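PDB 5TTA: putative exported protein from Peptoclostridium difficile, which is of unknown function but is probably exported and contains an alpha/beta domain of the DUF5780 family. Local coordinates for residues 74-79 with 209-214; 86-91 with 128-133. All coordinates share one frame; numbering follows the deposited sequence.

Contact 1 (74-79 with 209-214); sequences DYEITC and CVKQVT
The carbonyl oxygen of Glu76 takes two backbone N-H groups from the opposite strand. Lys211 N lies 2.8 Å from Glu76 O, and Gln212 N makes a weak bond at 3.4 Å to the same oxygen. This is a classic beta bulge in an antiparallel pair. Lys211 and Gln212 together face the single residue Glu76, and the register shifts by one before Ile77 meets Val210. The strand axes run 172° apart. Regular backbone bonds continue on both sides of the bulge, with Asp74 paired to Thr214 and Thr78 to Cys209.

The Glu76 side chain meets both bulge partners. CG sits beside the backbone N (chi1 -60°) and the chain then runs extended alongside Gln212. The carboxylate and amide planes stack, 7° apart, with Glu76 CD 3.9 Å from Gln212 CD. Lys211 comes across obliquely. Its chain is straight until the last torsion, which bends NZ to 3.0 Å from Glu76 OE2. The salt bridge meets that oxygen nearly along its C-O axis.

On the other face the contacts are apolar. Ile77 CG1 is 4.2 Å from Val210 CG2, and Tyr75 CB packs on Val213 CG1 at 4.1 Å. The Tyr75 ring leads away from this strand, and its OH is bonded to Asp186.

Strand 131-135 pairs with the other edge of 74-79, where Arg135 forms a salt bridge with Asp74. Helix 226-233 packs against Thr78, Cys209 and Lys211, and strand 58-66 meets Tyr75 and Ile77 through Leu64.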
ATOM      1  N   ASP A  74      15.083   7.899  -2.647  1.00 20.93           N
ATOM      2  CA  ASP A  74      14.586   8.748  -1.572  1.00 21.53           C
ATOM      3  C   ASP A  74      15.643   9.796  -1.235  1.00 19.66           C
ATOM      4  O   ASP A  74      16.817   9.652  -1.571  1.00 17.79           O
ATOM      5  CB  ASP A  74      14.201   7.909  -0.321  1.00 28.19           C
ATOM      6  CG  ASP A  74      13.266   8.658   0.655  1.00 34.09           C
ATOM      7  OD1 ASP A  74      12.770   9.766   0.345  1.00 27.15           O
ATOM      8  OD2 ASP A  74      13.028   8.127   1.756  1.00 39.73           O
ATOM      9  N   TYR A  75      15.207  10.893  -0.632  1.00 18.27           N
ATOM     10  CA  TYR A  75      16.151  11.910  -0.181  1.00 18.85           C
ATOM     11  C   TYR A  75      15.571  12.597   1.039  1.00 19.29           C
ATOM     12  O   TYR A  75      14.384  12.478   1.338  1.00 19.93           O
ATOM     13  CB  TYR A  75      16.501  12.942  -1.288  1.00 15.66           C
ATOM     14  CG  TYR A  75      15.323  13.733  -1.852  1.00 25.61           C
ATOM     15  CD1 TYR A  75      14.555  14.575  -1.034  1.00 30.95           C
ATOM     16  CD2 TYR A  75      15.023  13.689  -3.205  1.00 23.25           C
ATOM     17  CE1 TYR A  75      13.489  15.304  -1.543  1.00 25.35           C
ATOM     18  CE2 TYR A  75      13.975  14.419  -3.727  1.00 26.34           C
ATOM     19  CZ  TYR A  75      13.213  15.226  -2.898  1.00 30.60           C
ATOM     20  OH  TYR A  75      12.161  15.947  -3.437  1.00 24.45           O
ATOM     21  N   GLU A  76      16.435  13.303   1.757  1.00 19.45           N
ATOM     22  CA  GLU A  76      16.023  14.255   2.781  1.00 17.74           C
ATOM     23  C   GLU A  76      16.746  15.557   2.485  1.00 20.91           C
ATOM     24  O   GLU A  76      17.978  15.575   2.379  1.00 18.71           O
ATOM     25  CB  GLU A  76      16.336  13.755   4.196  1.00 22.24           C
ATOM     26  CG  GLU A  76      15.618  12.451   4.507  1.00 24.70           C
ATOM     27  CD  GLU A  76      15.881  11.918   5.910  1.00 39.97           C
ATOM     28  OE1 GLU A  76      15.310  10.851   6.239  1.00 47.24           O
ATOM     29  OE2 GLU A  76      16.642  12.553   6.677  1.00 39.04           O
ATOM     30  N   ILE A  77      15.984  16.638   2.342  1.00 14.45           N
ATOM     31  CA  ILE A  77      16.542  17.937   1.988  1.00 13.03           C
ATOM     32  C   ILE A  77      15.996  18.965   2.963  1.00 15.04           C
ATOM     33  O   ILE A  77      14.772  19.094   3.107  1.00 20.03           O
ATOM     34  CB  ILE A  77      16.203  18.334   0.540  1.00 15.79           C
ATOM     35  CG1 ILE A  77      16.947  17.422  -0.437  1.00 22.91           C
ATOM     36  CG2 ILE A  77      16.575  19.782   0.301  1.00 14.15           C
ATOM     37  CD1 ILE A  77      16.609  17.724  -1.916  1.00 32.84           C
ATOM     38  N   THR A  78      16.896  19.684   3.650  1.00 14.48           N
ATOM     39  CA  THR A  78      16.467  20.635   4.669  1.00 17.78           C
ATOM     40  C   THR A  78      16.540  22.041   4.094  1.00 17.96           C
ATOM     41  O   THR A  78      17.525  22.399   3.443  1.00 21.21           O
ATOM     42  CB  THR A  78      17.328  20.540   5.935  1.00 17.03           C
ATOM     43  OG1 THR A  78      17.156  19.251   6.533  1.00 19.07           O
ATOM     44  CG2 THR A  78      16.916  21.615   6.960  1.00 17.95           C
ATOM     45  N   CYS A  79      15.502  22.839   4.352  1.00 16.59           N
ATOM     46  CA  CYS A  79      15.454  24.227   3.920  1.00 15.85           C
ATOM     47  C   CYS A  79      15.331  25.174   5.108  1.00 14.65           C
ATOM     48  O   CYS A  79      14.769  24.825   6.151  1.00 16.23           O
ATOM     49  CB  CYS A  79      14.280  24.510   2.996  1.00 17.13           C
ATOM     50  SG  CYS A  79      14.309  23.545   1.444  1.00 22.76           S
ATOM     51  N   CYS A 209      20.013  22.260   1.867  1.00 19.40           N
ATOM     52  CA  CYS A 209      21.146  21.342   1.974  1.00 20.95           C
ATOM     53  C   CYS A 209      20.606  19.923   1.974  1.00 18.54           C
ATOM     54  O   CYS A 209      19.654  19.625   2.707  1.00 21.80           O
ATOM     55  CB  CYS A 209      21.959  21.608   3.254  1.00 29.08           C
ATOM     56  SG  CYS A 209      23.479  20.617   3.455  1.00 27.08           S
ATOM     57  N   VAL A 210      21.220  19.065   1.158  1.00 16.97           N
ATOM     58  CA  VAL A 210      20.918  17.639   1.164  1.00 14.24           C
ATOM     59  C   VAL A 210      21.407  17.044   2.471  1.00 24.05           C
ATOM     60  O   VAL A 210      22.575  17.223   2.838  1.00 21.71           O
ATOM     61  CB  VAL A 210      21.590  16.938  -0.018  1.00 19.29           C
ATOM     62  CG1 VAL A 210      21.340  15.429   0.058  1.00 24.98           C
ATOM     63  CG2 VAL A 210      21.091  17.521  -1.360  1.00 26.47           C
ATOM     64  N   LYS A 211      20.519  16.348   3.175  1.00 18.22           N
ATOM     65  CA  LYS A 211      20.867  15.675   4.422  1.00 20.34           C
ATOM     66  C   LYS A 211      21.319  14.250   4.143  1.00 19.04           C
ATOM     67  O   LYS A 211      22.372  13.821   4.616  1.00 21.18           O
ATOM     68  CB  LYS A 211      19.669  15.720   5.383  1.00 21.16           C
ATOM     69  CG  LYS A 211      19.849  15.012   6.743  1.00 18.84           C
ATOM     70  CD  LYS A 211      18.623  15.300   7.629  1.00 24.95           C
ATOM     71  CE  LYS A 211      18.744  14.686   9.037  1.00 29.73           C
ATOM     72  NZ  LYS A 211      18.439  13.229   9.037  1.00 34.79           N
ATOM     73  N   GLN A 212      20.567  13.523   3.334  1.00 16.83           N
ATOM     74  CA  GLN A 212      20.966  12.187   2.905  1.00 17.00           C
ATOM     75  C   GLN A 212      20.187  11.813   1.650  1.00 21.71           C
ATOM     76  O   GLN A 212      19.187  12.447   1.302  1.00 19.66           O
ATOM     77  CB  GLN A 212      20.720  11.149   4.003  1.00 18.12           C
ATOM     78  CG  GLN A 212      19.259  10.961   4.398  1.00 18.94           C
ATOM     79  CD  GLN A 212      19.088   9.762   5.333  1.00 26.83           C
ATOM     80  OE1 GLN A 212      19.620   9.748   6.434  1.00 28.77           O
ATOM     81  NE2 GLN A 212      18.373   8.747   4.873  1.00 23.41           N
ATOM     82  N   VAL A 213      20.633  10.748   0.993  1.00 17.57           N
ATOM     83  CA  VAL A 213      19.885  10.175  -0.129  1.00 27.13           C
ATOM     84  C   VAL A 213      19.954   8.662  -0.025  1.00 22.33           C
ATOM     85  O   VAL A 213      20.886   8.093   0.558  1.00 21.39           O
ATOM     86  CB  VAL A 213      20.355  10.618  -1.544  1.00 27.16           C
ATOM     87  CG1 VAL A 213      20.515  12.150  -1.688  1.00 22.67           C
ATOM     88  CG2 VAL A 213      21.578   9.874  -1.996  1.00 22.26           C
ATOM     89  N   THR A 214      18.953   8.008  -0.612  1.00 15.71           N
ATOM     90  CA  THR A 214      18.866   6.552  -0.653  1.00 21.36           C
ATOM     91  C   THR A 214      18.797   6.129  -2.114  1.00 21.13           C
ATOM     92  O   THR A 214      17.930   6.608  -2.849  1.00 19.87           O
ATOM     93  CB  THR A 214      17.627   6.042   0.086  1.00 25.85           C
ATOM     94  OG1 THR A 214      17.624   6.541   1.430  1.00 30.07           O
ATOM     95  CG2 THR A 214      17.609   4.505   0.089  1.00 27.42           C
TER

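Contact 2 (86-91 with 128-133); sequences GKPLEL and KSYSHT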
ATOM      1  N   GLY A  86      17.991  39.429   5.286  1.00 22.79           N
ATOM      2  CA  GLY A  86      18.848  38.387   5.823  1.00 25.11           C
ATOM      3  C   GLY A  86      18.502  37.915   7.219  1.00 28.56           C
ATOM      4  O   GLY A  86      19.316  37.208   7.837  1.00 24.49           O
ATOM      5  N   LYS A  87      17.335  38.310   7.758  1.00 21.03           N
ATOM      6  CA  LYS A  87      16.882  37.766   9.036  1.00 20.36           C
ATOM      7  C   LYS A  87      16.211  36.406   8.842  1.00 24.46           C
ATOM      8  O   LYS A  87      15.420  36.224   7.915  1.00 23.99           O
ATOM      9  CB  LYS A  87      15.900  38.725   9.715  1.00 35.59           C
ATOM     10  CG  LYS A  87      16.414  40.155   9.895  1.00 50.24           C
ATOM     11  CD  LYS A  87      17.402  40.268  11.059  1.00 56.20           C
ATOM     12  CE  LYS A  87      17.402  41.671  11.666  1.00 56.14           C
ATOM     13  NZ  LYS A  87      18.156  42.652  10.832  1.00 58.19           N
ATOM     14  N   PRO A  88      16.494  35.441   9.708  1.00 22.60           N
ATOM     15  CA  PRO A  88      15.865  34.123   9.579  1.00 21.28           C
ATOM     16  C   PRO A  88      14.391  34.140   9.978  1.00 23.96           C
ATOM     17  O   PRO A  88      13.973  34.845  10.902  1.00 22.15           O
ATOM     18  CB  PRO A  88      16.688  33.248  10.535  1.00 23.13           C
ATOM     19  CG  PRO A  88      17.174  34.229  11.599  1.00 29.56           C
ATOM     20  CD  PRO A  88      17.395  35.543  10.875  1.00 30.34           C
ATOM     21  N   LEU A  89      13.602  33.323   9.284  1.00 16.06           N
ATOM     22  CA  LEU A  89      12.150  33.282   9.478  1.00 21.58           C
ATOM     23  C   LEU A  89      11.721  31.917   9.985  1.00 23.31           C
ATOM     24  O   LEU A  89      12.157  30.887   9.452  1.00 23.11           O
ATOM     25  CB  LEU A  89      11.401  33.594   8.176  1.00 20.33           C
ATOM     26  CG  LEU A  89      11.613  35.004   7.641  1.00 22.59           C
ATOM     27  CD1 LEU A  89      11.052  35.094   6.218  1.00 29.14           C
ATOM     28  CD2 LEU A  89      10.932  35.983   8.555  1.00 29.65           C
ATOM     29  N   GLU A  90      10.848  31.910  10.997  1.00 22.88           N
ATOM     30  CA  GLU A  90      10.155  30.692  11.403  1.00 22.48           C
ATOM     31  C   GLU A  90       8.875  30.568  10.587  1.00 20.94           C
ATOM     32  O   GLU A  90       8.054  31.495  10.580  1.00 21.94           O
ATOM     33  CB  GLU A  90       9.797  30.710  12.886  1.00 29.05           C
ATOM     34  CG  GLU A  90      10.973  30.644  13.812  1.00 35.52           C
ATOM     35  CD  GLU A  90      10.544  30.579  15.265  1.00 43.70           C
ATOM     36  OE1 GLU A  90      10.368  29.457  15.791  1.00 48.24           O
ATOM     37  OE2 GLU A  90      10.369  31.656  15.868  1.00 50.17           O
ATOM     38  N   LEU A  91       8.700  29.419   9.933  1.00 20.59           N
ATOM     39  CA  LEU A  91       7.548  29.164   9.076  1.00 22.59           C
ATOM     40  C   LEU A  91       6.713  27.984   9.556  1.00 20.97           C
ATOM     41  O   LEU A  91       7.220  27.044  10.160  1.00 17.75           O
ATOM     42  CB  LEU A  91       7.984  28.858   7.621  1.00 20.48           C
ATOM     43  CG  LEU A  91       8.820  29.945   6.941  1.00 20.32           C
ATOM     44  CD1 LEU A  91       9.041  29.540   5.480  1.00 16.75           C
ATOM     45  CD2 LEU A  91       8.117  31.282   7.009  1.00 20.75           C
ATOM     46  N   LYS A 128       5.533  25.394  13.854  1.00 23.73           N
ATOM     47  CA  LYS A 128       6.343  26.490  13.316  1.00 27.50           C
ATOM     48  C   LYS A 128       7.815  26.248  13.649  1.00 23.54           C
ATOM     49  O   LYS A 128       8.138  25.785  14.750  1.00 24.53           O
ATOM     50  CB  LYS A 128       5.884  27.834  13.901  1.00 28.55           C
ATOM     51  CG  LYS A 128       6.540  29.053  13.212  1.00 29.04           C
ATOM     52  CD  LYS A 128       6.374  30.360  13.995  1.00 30.68           C
ATOM     53  CE  LYS A 128       5.086  31.075  13.691  1.00 42.32           C
ATOM     54  NZ  LYS A 128       4.818  32.156  14.695  1.00 48.94           N
ATOM     55  N   SER A 129       8.705  26.534  12.695  1.00 23.99           N
ATOM     56  CA  SER A 129      10.118  26.177  12.851  1.00 27.26           C
ATOM     57  C   SER A 129      10.984  26.966  11.874  1.00 24.64           C
ATOM     58  O   SER A 129      10.532  27.348  10.793  1.00 18.31           O
ATOM     59  CB  SER A 129      10.327  24.667  12.641  1.00 25.84           C
ATOM     60  OG  SER A 129      11.704  24.318  12.645  1.00 24.39           O
ATOM     61  N   TYR A 130      12.254  27.198  12.253  1.00 18.89           N
ATOM     62  CA  TYR A 130      13.189  27.781  11.284  1.00 20.50           C
ATOM     63  C   TYR A 130      13.498  26.828  10.127  1.00 16.73           C
ATOM     64  O   TYR A 130      13.855  27.274   9.032  1.00 19.27           O
ATOM     65  CB  TYR A 130      14.508  28.184  11.968  1.00 27.21           C
ATOM     66  CG  TYR A 130      14.443  29.464  12.798  1.00 21.32           C
ATOM     67  CD1 TYR A 130      14.303  30.710  12.190  1.00 23.67           C
ATOM     68  CD2 TYR A 130      14.550  29.419  14.191  1.00 21.03           C
ATOM     69  CE1 TYR A 130      14.237  31.883  12.947  1.00 26.47           C
ATOM     70  CE2 TYR A 130      14.502  30.578  14.945  1.00 27.78           C
ATOM     71  CZ  TYR A 130      14.343  31.801  14.322  1.00 26.03           C
ATOM     72  OH  TYR A 130      14.282  32.942  15.092  1.00 32.04           O
ATOM     73  N   SER A 131      13.419  25.527  10.343  1.00 21.81           N
ATOM     74  CA  SER A 131      13.795  24.591   9.295  1.00 21.95           C
ATOM     75  C   SER A 131      12.666  23.623   8.950  1.00 20.41           C
ATOM     76  O   SER A 131      11.781  23.342   9.754  1.00 20.76           O
ATOM     77  CB  SER A 131      15.016  23.769   9.698  1.00 21.60           C
ATOM     78  OG  SER A 131      14.663  22.902  10.759  1.00 24.61           O
ATOM     79  N   HIS A 132      12.750  23.053   7.750  1.00 19.38           N
ATOM     80  CA  HIS A 132      11.886  21.946   7.372  1.00 25.13           C
ATOM     81  C   HIS A 132      12.673  20.941   6.547  1.00 20.98           C
ATOM     82  O   HIS A 132      13.451  21.319   5.667  1.00 18.24           O
ATOM     83  CB  HIS A 132      10.667  22.413   6.557  1.00 20.66           C
ATOM     84  CG  HIS A 132       9.708  21.303   6.260  1.00 19.02           C
ATOM     85  ND1 HIS A 132       8.954  20.704   7.241  1.00 21.31           N
ATOM     86  CD2 HIS A 132       9.380  20.682   5.097  1.00 20.03           C
ATOM     87  CE1 HIS A 132       8.189  19.768   6.698  1.00 28.12           C
ATOM     88  NE2 HIS A 132       8.437  19.728   5.399  1.00 23.01           N
ATOM     89  N   THR A 133      12.451  19.657   6.799  1.00 17.03           N
ATOM     90  CA  THR A 133      13.131  18.631   6.025  1.00 18.55           C
ATOM     91  C   THR A 133      12.113  17.979   5.108  1.00 16.82           C
ATOM     92  O   THR A 133      11.213  17.278   5.583  1.00 20.76           O
ATOM     93  CB  THR A 133      13.819  17.607   6.923  1.00 23.07           C
ATOM     94  OG1 THR A 133      14.885  18.262   7.626  1.00 24.27           O
ATOM     95  CG2 THR A 133      14.416  16.487   6.077  1.00 22.17           C
TER
HETATM   96  O   HOH W   1      14.689  29.803   8.661  1.00 16.73           O
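Leu91 and Ser129 form a single antiparallel bridge, a hydrogen-bonded pair with Leu91 N 2.9 Å from Ser129 O and Ser129 N 3.0 Å from Leu91 O. Two CA-H...O contacts support the pair, from Glu90 CA to Ser129 O and from Lys128 CA to Leu91 O.

Next to this bridge, Glu90 lies over the ring of Tyr130. Its CG stands 3.4 Å from the ring centroid and only 5° off the ring normal. This is a CH-pi contact made by the methylene, not by the carboxylate. The carboxylate plane is turned 21° from the ring plane. The Tyr130 side chain leaves with CG beside its own backbone N (chi1 -76°), which helps carry the ring across to 86-91. Pro88 reaches the same ring obliquely, with CB 3.7 Å from Tyr130 CE1. Pro88 O lies near the ring plane at an edge.

Lys128 packs by its aliphatic part. CD touches Glu90 CB at 3.6 Å, where the chain bends at chi3. Its NZ stays 5.7 Å from Glu90 OE2, so the two opposite charges do not form a salt bridge.

A water lies 2.9 Å from Leu89 O and 2.7 Å from Tyr130 O, in line with the ring plane, at its edge, between the two backbones. Ser129 O also accepts from Trp93 NE1.

The contact lies at the surface, where the chain leaves strand 88-89 and approaches strand 131-135. The arrangement is a single antiparallel bridge between 86-91 and 128-133, flanked by a tyrosine ring that packs on Glu90 and Pro88, and it adjoins the antiparallel sheet to which both strands belong.

How the contacts relate
Both contacts belong to one antiparallel sheet, and their centres are about 17 Å apart. Strand 72-82 is the shared element. Contact 1 pairs it with strand 205-215, while strands 88-89 and 131-135 of contact 2 are also its neighbours. The two contacts touch directly. Cys79 N lies 2.9 Å from His132 O, and Thr78 OG1 lies 2.7 Å from Thr133 OG1, both probable hydrogen bonds. In sequence, both segments of contact 2 fall between 74-79 and 209-214. Contact 1 is partly buried and joins distant parts of the chain, whereas contact 2 is a surface contact of nearer ones. No active site is known for either to serve.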